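Local coordinates for protein glutamate racemase (PDB 3UHF) that belongs to the Asp/Glu/hydantoin racemase family of two-domain alpha/beta enzymes and holds a bound D-glutamic acid, at residues Gly33-Glu45 with Glu259-Leu271. Sequence-based numbering, arbitrary orientation.
Sequences GVGGLSVLKSLYE and ESLKNTAKIWLNL
Helices 37-45 and 259-268 cross at -50°, both running the same general way, with their axes 10.3 Å apart at closest approach; L37 lies opposite A265 and K41 opposite L269. L37 is the central knob, seated among L261, T264, A265 and W268. Its CG lies anti to the carbonyl carbon (chi1 -67°), which sends the branched end across the opposite helix: CD1 settles 3.6 Å from A265 N, while CD2 meets A265 CB. A small alanine suits this point because it lets the leucine come close to the backbone. W268 offers a broad flat surface to the V34-L37 turn, with CE3 3.6 Å from L37 CB and G35 O in the ring plane at its edge. T264, one turn earlier on the same helix, lays CG2 3.6 Å over one indole face, which probably limits the ring's rotation. Beyond L37, V34 CG1 packs 3.7 Å from L261 CD1, two branched ends sliding past each other.

Toward the C-terminal ends, L269 fills the angle between the helices, its two methyls serving different neighbours: CD1 touches L37 O and K41 CB, and CD2 meets L40 CD2 at 3.8 Å. After N270, whose positive phi belongs to a Schellman motif, the chain brings L271 CD2 3.7 Å from Y44 CE2. K41 suits the polar margin: its aliphatic stem passes W268 O before NZ forms a salt bridge with E45 OE2 (2.9 Å), and a water joins that same oxygen to L269 O.

Beneath the pair lies the five-stranded parallel sheet: L37, L40 and A265 rest on F252 of strand 249-254, and L37 and L261 on Y54 of strand 51-56. Helix 227-238 packs against V39, S42 and L43.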
ATOM      1  N   GLY A  33      -6.412   7.873  -0.316  1.00 18.79           N
ATOM      2  CA  GLY A  33      -7.863   7.769  -0.349  1.00 20.37           C
ATOM      3  C   GLY A  33      -8.399   6.503   0.286  1.00 23.64           C
ATOM      4  O   GLY A  33      -8.088   6.212   1.438  1.00 24.83           O
ATOM      5  N   VAL A  34      -9.189   5.743  -0.473  1.00 20.28           N
ATOM      6  CA  VAL A  34      -9.793   4.517   0.050  1.00 21.87           C
ATOM      7  C   VAL A  34      -8.983   3.269  -0.263  1.00 23.25           C
ATOM      8  O   VAL A  34      -9.186   2.239   0.375  1.00 20.87           O
ATOM      9  CB  VAL A  34     -11.207   4.276  -0.508  1.00 25.51           C
ATOM     10  CG1 VAL A  34     -12.099   5.445  -0.177  1.00 33.21           C
ATOM     11  CG2 VAL A  34     -11.136   4.021  -2.020  1.00 23.21           C
ATOM     12  N   GLY A  35      -8.086   3.348  -1.247  1.00 21.85           N
ATOM     13  CA  GLY A  35      -7.318   2.187  -1.660  1.00 20.85           C
ATOM     14  C   GLY A  35      -6.549   1.565  -0.512  1.00 24.00           C
ATOM     15  O   GLY A  35      -6.439   0.337  -0.416  1.00 20.64           O
ATOM     16  N   GLY A  36      -6.032   2.424   0.364  1.00 17.08           N
ATOM     17  CA  GLY A  36      -5.222   2.002   1.499  1.00 18.40           C
ATOM     18  C   GLY A  36      -5.906   1.037   2.453  1.00 19.69           C
ATOM     19  O   GLY A  36      -5.255   0.422   3.308  1.00 17.57           O
ATOM     20  N   LEU A  37      -7.219   0.901   2.319  1.00 19.64           N
ATOM     21  CA  LEU A  37      -7.949  -0.112   3.072  1.00 21.81           C
ATOM     22  C   LEU A  37      -7.392  -1.527   2.814  1.00 24.43           C
ATOM     23  O   LEU A  37      -7.520  -2.407   3.659  1.00 24.33           O
ATOM     24  CB  LEU A  37      -9.449  -0.043   2.752  1.00 23.42           C
ATOM     25  CG  LEU A  37     -10.181   1.221   3.231  1.00 21.97           C
ATOM     26  CD1 LEU A  37     -11.624   1.276   2.703  1.00 22.54           C
ATOM     27  CD2 LEU A  37     -10.160   1.351   4.763  1.00 23.77           C
ATOM     28  N   SER A  38      -6.774  -1.748   1.656  1.00 20.38           N
ATOM     29  CA  SER A  38      -6.229  -3.069   1.363  1.00 18.48           C
ATOM     30  C   SER A  38      -5.064  -3.387   2.311  1.00 22.63           C
ATOM     31  O   SER A  38      -4.857  -4.545   2.703  1.00 21.33           O
ATOM     32  CB  SER A  38      -5.797  -3.192  -0.102  1.00 21.91           C
ATOM     33  OG  SER A  38      -4.694  -2.355  -0.390  1.00 19.20           O
ATOM     34  N   VAL A  39      -4.321  -2.347   2.680  1.00 17.94           N
ATOM     35  CA  VAL A  39      -3.237  -2.467   3.645  1.00 21.19           C
ATOM     36  C   VAL A  39      -3.807  -2.566   5.053  1.00 23.04           C
ATOM     37  O   VAL A  39      -3.367  -3.396   5.857  1.00 22.08           O
ATOM     38  CB  VAL A  39      -2.257  -1.275   3.548  1.00 17.64           C
ATOM     39  CG1 VAL A  39      -1.220  -1.337   4.669  1.00 18.93           C
ATOM     40  CG2 VAL A  39      -1.562  -1.285   2.188  1.00 19.53           C
ATOM     41  N   LEU A  40      -4.801  -1.733   5.349  1.00 22.78           N
ATOM     42  CA  LEU A  40      -5.461  -1.793   6.650  1.00 20.90           C
ATOM     43  C   LEU A  40      -5.967  -3.206   6.932  1.00 24.44           C
ATOM     44  O   LEU A  40      -5.806  -3.728   8.041  1.00 24.15           O
ATOM     45  CB  LEU A  40      -6.617  -0.799   6.719  1.00 21.17           C
ATOM     46  CG  LEU A  40      -7.320  -0.760   8.077  1.00 27.35           C
ATOM     47  CD1 LEU A  40      -6.382  -0.186   9.121  1.00 27.87           C
ATOM     48  CD2 LEU A  40      -8.619   0.045   8.010  1.00 28.33           C
ATOM     49  N   LYS A  41      -6.555  -3.829   5.915  1.00 19.67           N
ATOM     50  CA  LYS A  41      -7.078  -5.182   6.055  1.00 23.84           C
ATOM     51  C   LYS A  41      -5.995  -6.153   6.525  1.00 25.89           C
ATOM     52  O   LYS A  41      -6.213  -6.929   7.452  1.00 24.20           O
ATOM     53  CB  LYS A  41      -7.686  -5.653   4.735  1.00 20.28           C
ATOM     54  CG  LYS A  41      -8.348  -7.021   4.799  1.00 25.08           C
ATOM     55  CD  LYS A  41      -9.136  -7.266   3.513  1.00 31.79           C
ATOM     56  CE  LYS A  41      -9.955  -8.542   3.582  1.00 37.40           C
ATOM     57  NZ  LYS A  41      -9.086  -9.745   3.669  1.00 40.76           N
ATOM     58  N   SER A  42      -4.824  -6.105   5.896  1.00 22.65           N
ATOM     59  CA  SER A  42      -3.740  -7.008   6.282  1.00 22.75           C
ATOM     60  C   SER A  42      -3.300  -6.759   7.714  1.00 26.09           C
ATOM     61  O   SER A  42      -3.091  -7.708   8.477  1.00 22.63           O
ATOM     62  CB  SER A  42      -2.538  -6.843   5.345  1.00 22.35           C
ATOM     63  OG  SER A  42      -2.916  -7.034   3.994  1.00 24.48           O
ATOM     64  N   LEU A  43      -3.150  -5.485   8.074  1.00 19.98           N
ATOM     65  CA  LEU A  43      -2.706  -5.120   9.426  1.00 22.22           C
ATOM     66  C   LEU A  43      -3.698  -5.548  10.492  1.00 26.32           C
ATOM     67  O   LEU A  43      -3.323  -6.017  11.568  1.00 27.16           O
ATOM     68  CB  LEU A  43      -2.479  -3.612   9.520  1.00 22.43           C
ATOM     69  CG  LEU A  43      -1.391  -3.048   8.610  1.00 23.45           C
ATOM     70  CD1 LEU A  43      -1.462  -1.526   8.589  1.00 25.01           C
ATOM     71  CD2 LEU A  43      -0.016  -3.516   9.090  1.00 21.34           C
ATOM     72  N   TYR A  44      -4.971  -5.384  10.168  1.00 26.06           N
ATOM     73  CA  TYR A  44      -6.075  -5.701  11.057  1.00 25.06           C
ATOM     74  C   TYR A  44      -6.179  -7.204  11.284  1.00 27.29           C
ATOM     75  O   TYR A  44      -6.297  -7.670  12.425  1.00 30.59           O
ATOM     76  CB  TYR A  44      -7.348  -5.168  10.397  1.00 26.72           C
ATOM     77  CG  TYR A  44      -8.623  -5.296  11.180  1.00 31.15           C
ATOM     78  CD1 TYR A  44      -8.775  -4.682  12.418  1.00 29.92           C
ATOM     79  CD2 TYR A  44      -9.699  -5.992  10.657  1.00 28.87           C
ATOM     80  CE1 TYR A  44      -9.965  -4.783  13.122  1.00 34.02           C
ATOM     81  CE2 TYR A  44     -10.888  -6.098  11.348  1.00 31.46           C
ATOM     82  CZ  TYR A  44     -11.018  -5.493  12.576  1.00 36.36           C
ATOM     83  OH  TYR A  44     -12.208  -5.610  13.258  1.00 38.36           O
ATOM     84  N   GLU A  45      -6.143  -7.971  10.202  1.00 28.67           N
ATOM     85  CA  GLU A  45      -6.306  -9.417  10.319  1.00 32.48           C
ATOM     86  C   GLU A  45      -5.096 -10.078  10.974  1.00 31.22           C
ATOM     87  O   GLU A  45      -5.215 -11.143  11.588  1.00 29.00           O
ATOM     88  CB  GLU A  45      -6.632 -10.038   8.956  1.00 33.33           C
ATOM     89  CG  GLU A  45      -7.936  -9.487   8.372  1.00 41.40           C
ATOM     90  CD  GLU A  45      -8.289 -10.062   7.007  1.00 47.55           C
ATOM     91  OE1 GLU A  45      -7.457 -10.780   6.404  1.00 48.98           O
ATOM     92  OE2 GLU A  45      -9.413  -9.786   6.530  1.00 51.09           O
ATOM     93  N   GLU A 259     -18.187   9.144   5.560  1.00 31.11           N
ATOM     94  CA  GLU A 259     -19.144   8.044   5.652  1.00 30.97           C
ATOM     95  C   GLU A 259     -18.997   7.067   4.480  1.00 32.19           C
ATOM     96  O   GLU A 259     -19.190   5.866   4.638  1.00 33.79           O
ATOM     97  CB  GLU A 259     -20.585   8.563   5.781  1.00 37.83           C
ATOM     98  CG  GLU A 259     -20.859   9.269   7.113  1.00 44.04           C
ATOM     99  CD  GLU A 259     -20.460   8.428   8.323  0.60 51.14           C
ATOM    100  OE1 GLU A 259     -19.905   8.994   9.293  0.88 54.19           O
ATOM    101  OE2 GLU A 259     -20.707   7.202   8.309  0.81 51.41           O
ATOM    102  N   SER A 260     -18.655   7.592   3.308  0.59 30.12           N
ATOM    103  CA  SER A 260     -18.402   6.742   2.156  0.59 28.77           C
ATOM    104  C   SER A 260     -17.168   5.870   2.403  0.59 29.39           C
ATOM    105  O   SER A 260     -17.136   4.695   2.028  0.59 29.42           O
ATOM    106  CB  SER A 260     -18.206   7.588   0.896  0.59 30.21           C
ATOM    107  OG  SER A 260     -17.857   6.779  -0.213  0.59 34.30           O
ATOM    108  N   LEU A 261     -16.154   6.451   3.035  1.00 27.74           N
ATOM    109  CA  LEU A 261     -14.934   5.710   3.356  1.00 27.36           C
ATOM    110  C   LEU A 261     -15.240   4.570   4.322  1.00 28.71           C
ATOM    111  O   LEU A 261     -14.802   3.438   4.110  1.00 29.72           O
ATOM    112  CB  LEU A 261     -13.871   6.626   3.964  1.00 29.14           C
ATOM    113  CG  LEU A 261     -12.669   5.890   4.583  1.00 31.00           C
ATOM    114  CD1 LEU A 261     -11.956   5.056   3.542  1.00 30.09           C
ATOM    115  CD2 LEU A 261     -11.712   6.862   5.239  1.00 32.57           C
ATOM    116  N   LYS A 262     -15.988   4.873   5.378  1.00 30.87           N
ATOM    117  CA  LYS A 262     -16.377   3.862   6.355  1.00 31.72           C
ATOM    118  C   LYS A 262     -17.182   2.745   5.696  1.00 33.56           C
ATOM    119  O   LYS A 262     -16.982   1.570   5.998  1.00 31.45           O
ATOM    120  CB  LYS A 262     -17.187   4.490   7.493  1.00 34.46           C
ATOM    121  CG  LYS A 262     -16.395   5.463   8.350  1.00 40.94           C
ATOM    122  CD  LYS A 262     -17.294   6.141   9.382  1.00 48.54           C
ATOM    123  CE  LYS A 262     -16.517   7.132  10.233  1.00 50.06           C
ATOM    124  NZ  LYS A 262     -17.399   7.922  11.140  1.00 54.41           N
ATOM    125  N   ASN A 263     -18.089   3.121   4.797  0.51 32.57           N
ATOM    126  CA  ASN A 263     -18.911   2.146   4.092  0.51 33.76           C
ATOM    127  C   ASN A 263     -18.064   1.171   3.293  0.51 34.66           C
ATOM    128  O   ASN A 263     -18.274  -0.042   3.355  0.51 35.57           O
ATOM    129  CB  ASN A 263     -19.910   2.842   3.168  0.51 35.29           C
ATOM    130  CG  ASN A 263     -20.732   1.859   2.354  0.51 38.48           C
ATOM    131  OD1 ASN A 263     -21.643   1.215   2.873  0.51 43.13           O
ATOM    132  ND2 ASN A 263     -20.415   1.742   1.071  0.51 39.08           N
ATOM    133  N   THR A 264     -17.105   1.708   2.545  1.00 31.48           N
ATOM    134  CA  THR A 264     -16.190   0.884   1.765  1.00 28.26           C
ATOM    135  C   THR A 264     -15.388  -0.028   2.693  1.00 26.62           C
ATOM    136  O   THR A 264     -15.175  -1.207   2.399  1.00 30.04           O
ATOM    137  CB  THR A 264     -15.216   1.747   0.932  1.00 28.39           C
ATOM    138  OG1 THR A 264     -15.966   2.602   0.059  1.00 30.27           O
ATOM    139  CG2 THR A 264     -14.294   0.870   0.096  1.00 32.22           C
ATOM    140  N   ALA A 265     -14.958   0.521   3.823  1.00 28.34           N
ATOM    141  CA  ALA A 265     -14.192  -0.256   4.793  1.00 26.77           C
ATOM    142  C   ALA A 265     -15.015  -1.413   5.364  1.00 31.58           C
ATOM    143  O   ALA A 265     -14.501  -2.523   5.550  1.00 29.54           O
ATOM    144  CB  ALA A 265     -13.673   0.644   5.906  1.00 28.29           C
ATOM    145  N   LYS A 266     -16.292  -1.165   5.635  1.00 32.26           N
ATOM    146  CA  LYS A 266     -17.137  -2.226   6.184  1.00 34.58           C
ATOM    147  C   LYS A 266     -17.229  -3.395   5.208  1.00 33.02           C
ATOM    148  O   LYS A 266     -17.144  -4.557   5.600  1.00 40.28           O
ATOM    149  CB  LYS A 266     -18.518  -1.691   6.555  1.00 42.92           C
ATOM    150  CG  LYS A 266     -18.533  -0.976   7.896  1.00 57.80           C
ATOM    151  CD  LYS A 266     -19.906  -0.412   8.227  1.00 68.67           C
ATOM    152  CE  LYS A 266     -20.245   0.784   7.350  1.00 73.33           C
ATOM    153  NZ  LYS A 266     -21.560   1.388   7.708  1.00 76.24           N
ATOM    154  N   ILE A 267     -17.365  -3.071   3.928  1.00 29.72           N
ATOM    155  CA  ILE A 267     -17.398  -4.081   2.882  1.00 33.83           C
ATOM    156  C   ILE A 267     -16.050  -4.790   2.702  1.00 36.94           C
ATOM    157  O   ILE A 267     -15.966  -6.011   2.809  1.00 38.12           O
ATOM    158  CB  ILE A 267     -17.817  -3.463   1.538  1.00 37.03           C
ATOM    159  CG1 ILE A 267     -19.220  -2.856   1.651  1.00 41.55           C
ATOM    160  CG2 ILE A 267     -17.742  -4.506   0.436  1.00 34.59           C
ATOM    161  CD1 ILE A 267     -19.682  -2.156   0.391  1.00 41.42           C
ATOM    162  N   TRP A 268     -15.000  -4.025   2.421  1.00 38.49           N
ATOM    163  CA  TRP A 268     -13.689  -4.614   2.143  1.00 35.39           C
ATOM    164  C   TRP A 268     -13.111  -5.427   3.308  1.00 32.58           C
ATOM    165  O   TRP A 268     -12.460  -6.441   3.087  1.00 37.14           O
ATOM    166  CB  TRP A 268     -12.680  -3.544   1.717  1.00 31.94           C
ATOM    167  CG  TRP A 268     -12.911  -2.963   0.353  1.00 36.05           C
ATOM    168  CD1 TRP A 268     -14.027  -3.095  -0.431  1.00 41.59           C
ATOM    169  CD2 TRP A 268     -11.993  -2.153  -0.391  1.00 35.98           C
ATOM    170  NE1 TRP A 268     -13.856  -2.412  -1.616  1.00 36.14           N
ATOM    171  CE2 TRP A 268     -12.617  -1.824  -1.614  1.00 35.23           C
ATOM    172  CE3 TRP A 268     -10.701  -1.679  -0.141  1.00 36.65           C
ATOM    173  CZ2 TRP A 268     -11.992  -1.039  -2.584  1.00 31.94           C
ATOM    174  CZ3 TRP A 268     -10.083  -0.893  -1.105  1.00 39.75           C
ATOM    175  CH2 TRP A 268     -10.729  -0.584  -2.311  1.00 33.09           C
ATOM    176  N   LEU A 269     -13.350  -4.981   4.539  1.00 33.16           N
ATOM    177  CA  LEU A 269     -12.804  -5.649   5.716  1.00 34.79           C
ATOM    178  C   LEU A 269     -13.807  -6.592   6.387  1.00 36.61           C
ATOM    179  O   LEU A 269     -13.494  -7.204   7.413  1.00 38.24           O
ATOM    180  CB  LEU A 269     -12.303  -4.622   6.737  1.00 30.70           C
ATOM    181  CG  LEU A 269     -10.863  -4.109   6.612  1.00 35.28           C
ATOM    182  CD1 LEU A 269     -10.614  -3.383   5.296  1.00 37.58           C
ATOM    183  CD2 LEU A 269     -10.547  -3.202   7.791  1.00 43.01           C
ATOM    184  N   ASN A 270     -14.995  -6.716   5.801  1.00 43.68           N
ATOM    185  CA  ASN A 270     -16.066  -7.518   6.388  1.00 50.84           C
ATOM    186  C   ASN A 270     -16.303  -7.186   7.854  1.00 45.07           C
ATOM    187  O   ASN A 270     -16.233  -8.065   8.709  1.00 47.46           O
ATOM    188  CB  ASN A 270     -15.776  -9.015   6.233  1.00 63.27           C
ATOM    189  CG  ASN A 270     -15.838  -9.473   4.797  1.00 80.33           C
ATOM    190  OD1 ASN A 270     -16.539  -8.883   3.982  1.00 87.82           O
ATOM    191  ND2 ASN A 270     -15.098 -10.532   4.476  1.00 89.03           N
ATOM    192  N   LEU A 271     -16.557  -5.914   8.139  1.00 35.61           N
ATOM    193  CA  LEU A 271     -16.757  -5.466   9.512  1.00 42.10           C
ATOM    194  C   LEU A 271     -18.202  -5.684   9.981  1.00 58.38           C
ATOM    195  O   LEU A 271     -19.124  -5.823   9.167  1.00 59.69           O
ATOM    196  CB  LEU A 271     -16.351  -4.005   9.664  1.00 38.77           C
ATOM    197  CG  LEU A 271     -14.948  -3.672   9.179  1.00 37.09           C
ATOM    198  CD1 LEU A 271     -14.660  -2.179   9.301  1.00 42.13           C
ATOM    199  CD2 LEU A 271     -13.940  -4.485   9.968  1.00 34.58           C
TER
HETATM  200  O   HOH W   1     -10.835  -8.024   7.984  1.00 35.97           O